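PDB 1U02: trehalose-6-phosphate phosphatase-related protein from Thermoplasma acidophilum, which removes the phosphate from trehalose 6-phosphate to give free trehalose, using magnesium, and also hydrolyses para-nitrophenyl phosphate less efficiently. Local coordinates for residues G158-K161 / G162-I165; A177-D180 / A181-A185; H208-D211 / Y212-R216. All coordinates share one frame; numbering follows the deposited sequence.

Interaction 1 of 3, residues G158-K161 / G162-I165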
loop_
_atom_site.group_PDB
_atom_site.type_symbol
_atom_site.label_atom_id
_atom_site.label_comp_id
_atom_site.label_asym_id
_atom_site.label_seq_id
_atom_site.Cartn_x
_atom_site.Cartn_y
_atom_site.Cartn_z
ATOM N N GLY A 158 7.867 6.549 -11.056
ATOM C CA GLY A 158 7.106 7.720 -10.654
ATOM C C GLY A 158 5.894 7.574 -9.750
ATOM O O GLY A 158 5.271 8.585 -9.425
ATOM N N VAL A 159 5.545 6.360 -9.330
ATOM C CA VAL A 159 4.376 6.212 -8.460
ATOM C C VAL A 159 4.566 7.017 -7.176
ATOM O O VAL A 159 5.665 7.078 -6.631
ATOM C CB VAL A 159 4.103 4.728 -8.119
ATOM C CG1 VAL A 159 3.759 3.969 -9.396
ATOM C CG2 VAL A 159 5.313 4.102 -7.439
ATOM N N ASN A 160 3.487 7.626 -6.693
ATOM C CA ASN A 160 3.544 8.462 -5.495
ATOM C C ASN A 160 2.194 8.512 -4.759
ATOM O O ASN A 160 1.226 9.068 -5.279
ATOM C CB ASN A 160 3.957 9.879 -5.918
ATOM C CG ASN A 160 4.258 10.784 -4.742
ATOM O OD1 ASN A 160 3.440 10.949 -3.840
ATOM N ND2 ASN A 160 5.441 11.386 -4.755
ATOM N N LYS A 161 2.128 7.935 -3.560
ATOM C CA LYS A 161 0.888 7.948 -2.776
ATOM C C LYS A 161 0.349 9.363 -2.591
ATOM O O LYS A 161 -0.842 9.612 -2.782
ATOM C CB LYS A 161 1.102 7.355 -1.382
ATOM C CG LYS A 161 0.895 5.861 -1.247
ATOM C CD LYS A 161 1.072 5.461 0.216
ATOM C CE LYS A 161 0.864 3.971 0.436
ATOM N NZ LYS A 161 1.179 3.597 1.845
ATOM N N GLY A 162 1.234 10.276 -2.191
ATOM C CA GLY A 162 0.842 11.658 -1.968
ATOM C C GLY A 162 0.151 12.306 -3.154
ATOM O O GLY A 162 -0.925 12.888 -3.006
ATOM N N SER A 163 0.767 12.202 -4.330
ATOM C CA SER A 163 0.206 12.787 -5.545
ATOM C C SER A 163 -1.160 12.195 -5.877
ATOM O O SER A 163 -2.090 12.917 -6.249
ATOM C CB SER A 163 1.156 12.569 -6.727
ATOM O OG SER A 163 2.427 13.137 -6.456
ATOM N N ALA A 164 -1.274 10.876 -5.746
ATOM C CA ALA A 164 -2.524 10.183 -6.032
ATOM C C ALA A 164 -3.622 10.670 -5.092
ATOM O O ALA A 164 -4.743 10.949 -5.518
ATOM C CB ALA A 164 -2.335 8.675 -5.882
ATOM N N ILE A 165 -3.302 10.763 -3.807
ATOM C CA ILE A 165 -4.279 11.233 -2.836
ATOM C C ILE A 165 -4.651 12.679 -3.160
ATOM O O ILE A 165 -5.829 13.028 -3.245
ATOM C CB ILE A 165 -3.724 11.138 -1.399
ATOM C CG1 ILE A 165 -3.546 9.665 -1.020
ATOM C CG2 ILE A 165 -4.675 11.832 -0.420
ATOM C CD1 ILE A 165 -2.865 9.446 0.319
#
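Asn160 and Ser163 meet where the loop after strand 151-155 turns into helix 161-169, with the asparagine at the N-cap. Its amide oxygen OD1 accepts from Ser163 N at 3.0 Å. The bond is fairly straight at hydrogen, 160°, but the donor stands well above the carbonyl plane of the amide and not on a lone pair. CG lies anti to the asparagine's own backbone N (chi1 -171°), which carries the amide forward over the first turn and sets OD1 above the backbone nitrogens there; Gly162 N is 2.8 Å from OD1. The hydroxyl of Ser163 comes alongside the same amide, OG lying 3.4 Å from Asn160 CG, so the two short side chains pack against one another. A side chain at Gly162 would crowd OD1, and glycine suits this place. Behind the cap the ordinary helix bonds begin, Ala164 N to Asn160 O at 3.1 Å and Ile165 N to Lys161 O at 2.9 Å.

Lys161 opens the helix that in the HAD phosphatase fold carries the conserved active-site lysine, and the placing of its amine is consistent with that role. Its chain runs fully extended from CG onward and leads away from the turn, which lets NZ reach salt bridges with Asp183 and Asp7, the probable nucleophile. On the buried flank, Ile165 lays CG1 3.2 Å from Lys161 O, and both Ile165 and Lys161 pack on Val44 of strand 40-44.

Interaction 2 of 3, residues A177-D180 / A181-A185. With MG (magnesium ion), chain B.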
loop_
_atom_site.group_PDB
_atom_site.type_symbol
_atom_site.label_atom_id
_atom_site.label_comp_id
_atom_site.label_asym_id
_atom_site.label_seq_id
_atom_site.Cartn_x
_atom_site.Cartn_y
_atom_site.Cartn_z
ATOM N N ALA A 177 -4.095 8.407 6.914
ATOM C CA ALA A 177 -3.365 7.599 7.887
ATOM C C ALA A 177 -2.391 6.625 7.230
ATOM O O ALA A 177 -2.721 5.981 6.233
ATOM C CB ALA A 177 -4.354 6.835 8.753
ATOM N N GLY A 178 -1.197 6.515 7.804
ATOM C CA GLY A 178 -0.183 5.623 7.261
ATOM C C GLY A 178 0.888 5.328 8.294
ATOM O O GLY A 178 0.941 5.997 9.328
ATOM N N ASP A 179 1.756 4.359 8.011
ATOM C CA ASP A 179 2.796 3.959 8.961
ATOM C C ASP A 179 4.265 4.085 8.549
ATOM O O ASP A 179 5.145 3.976 9.404
ATOM C CB ASP A 179 2.560 2.512 9.382
ATOM C CG ASP A 179 2.778 1.543 8.239
ATOM O OD1 ASP A 179 2.115 1.697 7.194
ATOM O OD2 ASP A 179 3.614 0.632 8.379
ATOM N N ASP A 180 4.560 4.279 7.268
ATOM C CA ASP A 180 5.966 4.389 6.879
ATOM C C ASP A 180 6.302 5.624 6.055
ATOM O O ASP A 180 5.473 6.513 5.882
ATOM C CB ASP A 180 6.431 3.129 6.133
ATOM C CG ASP A 180 5.732 2.942 4.805
ATOM O OD1 ASP A 180 5.242 3.942 4.237
ATOM O OD2 ASP A 180 5.689 1.794 4.320
ATOM N N ALA A 181 7.528 5.665 5.542
ATOM C CA ALA A 181 8.006 6.800 4.758
ATOM C C ALA A 181 7.111 7.223 3.597
ATOM O O ALA A 181 6.935 8.421 3.355
ATOM C CB ALA A 181 9.411 6.512 4.247
ATOM N N THR A 182 6.545 6.258 2.878
ATOM C CA THR A 182 5.684 6.587 1.747
ATOM C C THR A 182 4.446 7.337 2.220
ATOM O O THR A 182 3.862 8.128 1.480
ATOM C CB THR A 182 5.244 5.317 0.982
ATOM O OG1 THR A 182 4.382 4.524 1.813
ATOM C CG2 THR A 182 6.466 4.493 0.592
ATOM N N ASP A 183 4.048 7.089 3.461
ATOM C CA ASP A 183 2.882 7.762 4.014
ATOM C C ASP A 183 3.327 9.108 4.563
ATOM O O ASP A 183 2.600 10.096 4.482
ATOM C CB ASP A 183 2.267 6.902 5.115
ATOM C CG ASP A 183 1.895 5.521 4.616
ATOM O OD1 ASP A 183 0.993 5.427 3.756
ATOM O OD2 ASP A 183 2.515 4.535 5.073
ATOM N N GLU A 184 4.534 9.133 5.114
ATOM C CA GLU A 184 5.096 10.355 5.666
ATOM C C GLU A 184 5.170 11.356 4.518
ATOM O O GLU A 184 4.882 12.540 4.688
ATOM C CB GLU A 184 6.493 10.079 6.221
ATOM C CG GLU A 184 7.026 11.169 7.129
ATOM C CD GLU A 184 6.134 11.408 8.326
ATOM O OE1 GLU A 184 5.885 10.447 9.085
ATOM O OE2 GLU A 184 5.685 12.558 8.513
ATOM N N ALA A 185 5.540 10.863 3.340
ATOM C CA ALA A 185 5.636 11.712 2.164
ATOM C C ALA A 185 4.237 12.175 1.769
ATOM O O ALA A 185 4.038 13.322 1.366
ATOM C CB ALA A 185 6.284 10.944 1.018
HETATM MG MG MG B . 1.873 0.603 5.510
HETATM O O HOH W 1 -1.165 7.155 3.795
HETATM O O HOH W 2 3.639 -0.369 5.829
HETATM O O HOH W 3 2.674 2.099 4.246
HETATM O O HOH W 4 1.568 -0.442 3.727
#
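The carboxylates of Asp180 and Asp183 lie in nearly parallel planes, 19° apart, one stepped off the other, and bring two like-charged oxygens, Asp180 OD1 and Asp183 OD2, to 2.9 Å. Donors gathered round both oxygens probably offset the repulsion. Asp183 points its side chain back at the strand end, where OD2 takes the N-H of Asp180 at 3.0 Å on its anti lone pair, almost straight at 174°. A weaker, bent bond comes from Asp179 N, and water 3 donates to the same oxygen. The other oxygen of Asp183, OD1, faces Lys161 in a salt bridge and receives water 1, which also bonds Ala177 O. CG of Asp183 rests 3.4 Å from Gly178 CA; a side chain at Gly178 would collide with it.

Asp180 caps in the other direction, its side chain accepting from the first turn of the helix. With CG held between its backbone N and carbonyl carbon (chi1 65°), OD1 swings over that turn and takes the Thr182 hydroxyl, OG1, at 2.6 Å on its syn lone pair. The N-H groups of Thr182 and Asp183 add weak bonds to OD1. Asp180 O serves two donors, Glu184 N in the carbonyl plane and Asp183 N from above it.

The side chain of Asp179 leaves the backbone away from the helix, but its carboxylate bends back, more steeply inclined to that of Asp183, and OD1 binds the magnesium ion at 2.0 Å. Water 3, itself a magnesium ligand, carries Asp183 into the second shell, while waters 2 and 4, Asp7 OD2 and the backbone O of Asp9 complete the six ligands. Together Asp180 and Asp183 make a capping box at the start of helix 181-188, and the strand end before it brings the metal-binding aspartate to the active site of this HAD-family phosphatase.

Interaction 3 of 3, residues H208-D211 / Y212-R216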
loop_
_atom_site.group_PDB
_atom_site.type_symbol
_atom_site.label_atom_id
_atom_site.label_comp_id
_atom_site.label_asym_id
_atom_site.label_seq_id
_atom_site.Cartn_x
_atom_site.Cartn_y
_atom_site.Cartn_z
ATOM N N HIS A 208 -0.898 11.074 16.220
ATOM C CA HIS A 208 -0.052 9.890 16.217
ATOM C C HIS A 208 -0.611 8.769 17.081
ATOM O O HIS A 208 -1.008 9.004 18.220
ATOM C CB HIS A 208 1.351 10.268 16.707
ATOM C CG HIS A 208 2.329 9.136 16.686
ATOM N ND1 HIS A 208 2.193 8.016 17.481
ATOM C CD2 HIS A 208 3.453 8.944 15.957
ATOM C CE1 HIS A 208 3.190 7.184 17.239
ATOM N NE2 HIS A 208 3.970 7.724 16.319
ATOM N N VAL A 209 -0.649 7.553 16.531
ATOM C CA VAL A 209 -1.129 6.380 17.267
ATOM C C VAL A 209 -0.034 5.305 17.310
ATOM O O VAL A 209 0.863 5.283 16.463
ATOM C CB VAL A 209 -2.427 5.797 16.645
ATOM C CG1 VAL A 209 -3.569 6.777 16.845
ATOM C CG2 VAL A 209 -2.232 5.495 15.161
ATOM N N ALA A 210 -0.110 4.421 18.301
ATOM C CA ALA A 210 0.900 3.379 18.496
ATOM C C ALA A 210 0.957 2.240 17.481
ATOM O O ALA A 210 2.039 1.877 17.018
ATOM C CB ALA A 210 0.763 2.798 19.898
ATOM N N ASP A 211 -0.195 1.667 17.150
ATOM C CA ASP A 211 -0.244 0.554 16.201
ATOM C C ASP A 211 -1.584 0.472 15.485
ATOM O O ASP A 211 -2.422 1.362 15.626
ATOM C CB ASP A 211 0.027 -0.769 16.922
ATOM C CG ASP A 211 -0.839 -0.953 18.155
ATOM O OD1 ASP A 211 -1.924 -0.340 18.229
ATOM O OD2 ASP A 211 -0.437 -1.723 19.053
ATOM N N TYR A 212 -1.782 -0.601 14.723
ATOM C CA TYR A 212 -3.019 -0.782 13.973
ATOM C C TYR A 212 -4.203 -0.952 14.919
ATOM O O TYR A 212 -5.328 -0.590 14.583
ATOM C CB TYR A 212 -2.903 -1.995 13.038
ATOM C CG TYR A 212 -3.017 -3.323 13.729
ATOM C CD1 TYR A 212 -4.239 -3.990 13.792
ATOM C CD2 TYR A 212 -1.913 -3.909 14.345
ATOM C CE1 TYR A 212 -4.360 -5.208 14.449
ATOM C CE2 TYR A 212 -2.026 -5.126 15.009
ATOM C CZ TYR A 212 -3.250 -5.769 15.054
ATOM O OH TYR A 212 -3.377 -6.978 15.698
ATOM N N ILE A 213 -3.951 -1.504 16.103
ATOM C CA ILE A 213 -5.015 -1.691 17.082
ATOM C C ILE A 213 -5.562 -0.330 17.522
ATOM O O ILE A 213 -6.778 -0.121 17.554
ATOM C CB ILE A 213 -4.493 -2.461 18.305
ATOM C CG1 ILE A 213 -4.056 -3.859 17.872
ATOM C CG2 ILE A 213 -5.572 -2.534 19.384
ATOM C CD1 ILE A 213 -3.297 -4.631 18.928
ATOM N N GLU A 214 -4.669 0.604 17.841
ATOM C CA GLU A 214 -5.103 1.938 18.260
ATOM C C GLU A 214 -5.738 2.648 17.061
ATOM O O GLU A 214 -6.727 3.374 17.202
ATOM C CB GLU A 214 -3.915 2.753 18.780
ATOM C CG GLU A 214 -4.321 3.919 19.676
ATOM C CD GLU A 214 -3.142 4.797 20.092
ATOM O OE1 GLU A 214 -2.035 4.256 20.305
ATOM O OE2 GLU A 214 -3.331 6.026 20.221
HETATM N N MSE A 215 -5.165 2.438 15.879
HETATM C CA MSE A 215 -5.696 3.049 14.670
HETATM C C MSE A 215 -7.149 2.614 14.473
HETATM O O MSE A 215 -8.013 3.429 14.153
HETATM C CB MSE A 215 -4.867 2.631 13.455
HETATM C CG MSE A 215 -5.304 3.262 12.145
HETATM SE SE MSE A 215 -5.028 5.195 12.088
HETATM C CE MSE A 215 -6.859 5.734 11.949
ATOM N N ARG A 216 -7.414 1.327 14.662
ATOM C CA ARG A 216 -8.768 0.809 14.506
ATOM C C ARG A 216 -9.704 1.449 15.528
ATOM O O ARG A 216 -10.870 1.718 15.239
ATOM C CB ARG A 216 -8.788 -0.704 14.692
ATOM C CG ARG A 216 -8.130 -1.477 13.567
ATOM C CD ARG A 216 -8.396 -2.963 13.707
ATOM N NE ARG A 216 -7.750 -3.740 12.656
ATOM C CZ ARG A 216 -7.870 -5.057 12.529
ATOM N NH1 ARG A 216 -8.614 -5.734 13.391
ATOM N NH2 ARG A 216 -7.251 -5.698 11.544
#
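Glu214 reaches back from the first turn of helix 212-229 to the end of strand 207-209, where its OE1 accepts from Ala210 N at 2.8 Å. The bond is straight, 166°, although the N-H comes down on the carboxylate from well above its plane. The side chain leaves with CG anti to the backbone N (chi1 -159°) and stays extended, long enough to span the turn. Its other oxygen, OE2, lies 3.5 Å from Val209 CG1, and the carboxyl carbon rests against Val209 CB.

Asp211 caps the helix: its OD1 takes Glu214 N at 2.9 Å, met nearly head-on along the C-O bond. With Glu214 answering to Ala210 N, one residue before the N-cap, the turn from edge strand 207-209 of the HAD-type core sheet into the C-terminal helix is pinned from both directions. Within that first turn Ile213 CG1 lies over one face of the neighbouring Tyr212 ring, toward its rim. Replacing Glu214 with an alanine would probably leave Ala210 N without this acceptor and uncover the flank of Val209.

The packed side lies inward, where Val209 and Met215 are buried. Val209 CG2 meets the selenium of Met215, a selenomethionine here, at 4.2 Å; the selenomethionine chain is bent and continues onto Ile196 and Val198 of strand 194-198, while Val209 also touches Val198. Met215 N bonds Asp211 O in the carbonyl plane at 3.0 Å.

Toward solvent, where Ala210 and Ile213 are exposed, the fit is looser. Ile213 CD1 stays 4.1 Å from Asp211 OD2, and apart from its N-H, Ala210 adds little more than CB, beside Glu214 OE1.

Along the chain the three contacts come in series, with none nested or crossed, and each is a local contact at the start of a helix. Interaction 1 leads from the loop after strand 151-155 into helix 161-169; the chain then returns through strand 174-178, whose end opens interaction 2 and helix 181-188. After strand 194-198, interaction 3 joins edge strand 207-209 to the C-terminal helix. Interactions 1 and 2 touch through the Lys161–Asp183 salt bridge beside the magnesium site. Interactions 2 and 3 reach the same sheet and meet where Ala177 CB packs on the selenium of Met215. Interactions 1 and 3 remain apart, about 12 Å between nearest atoms.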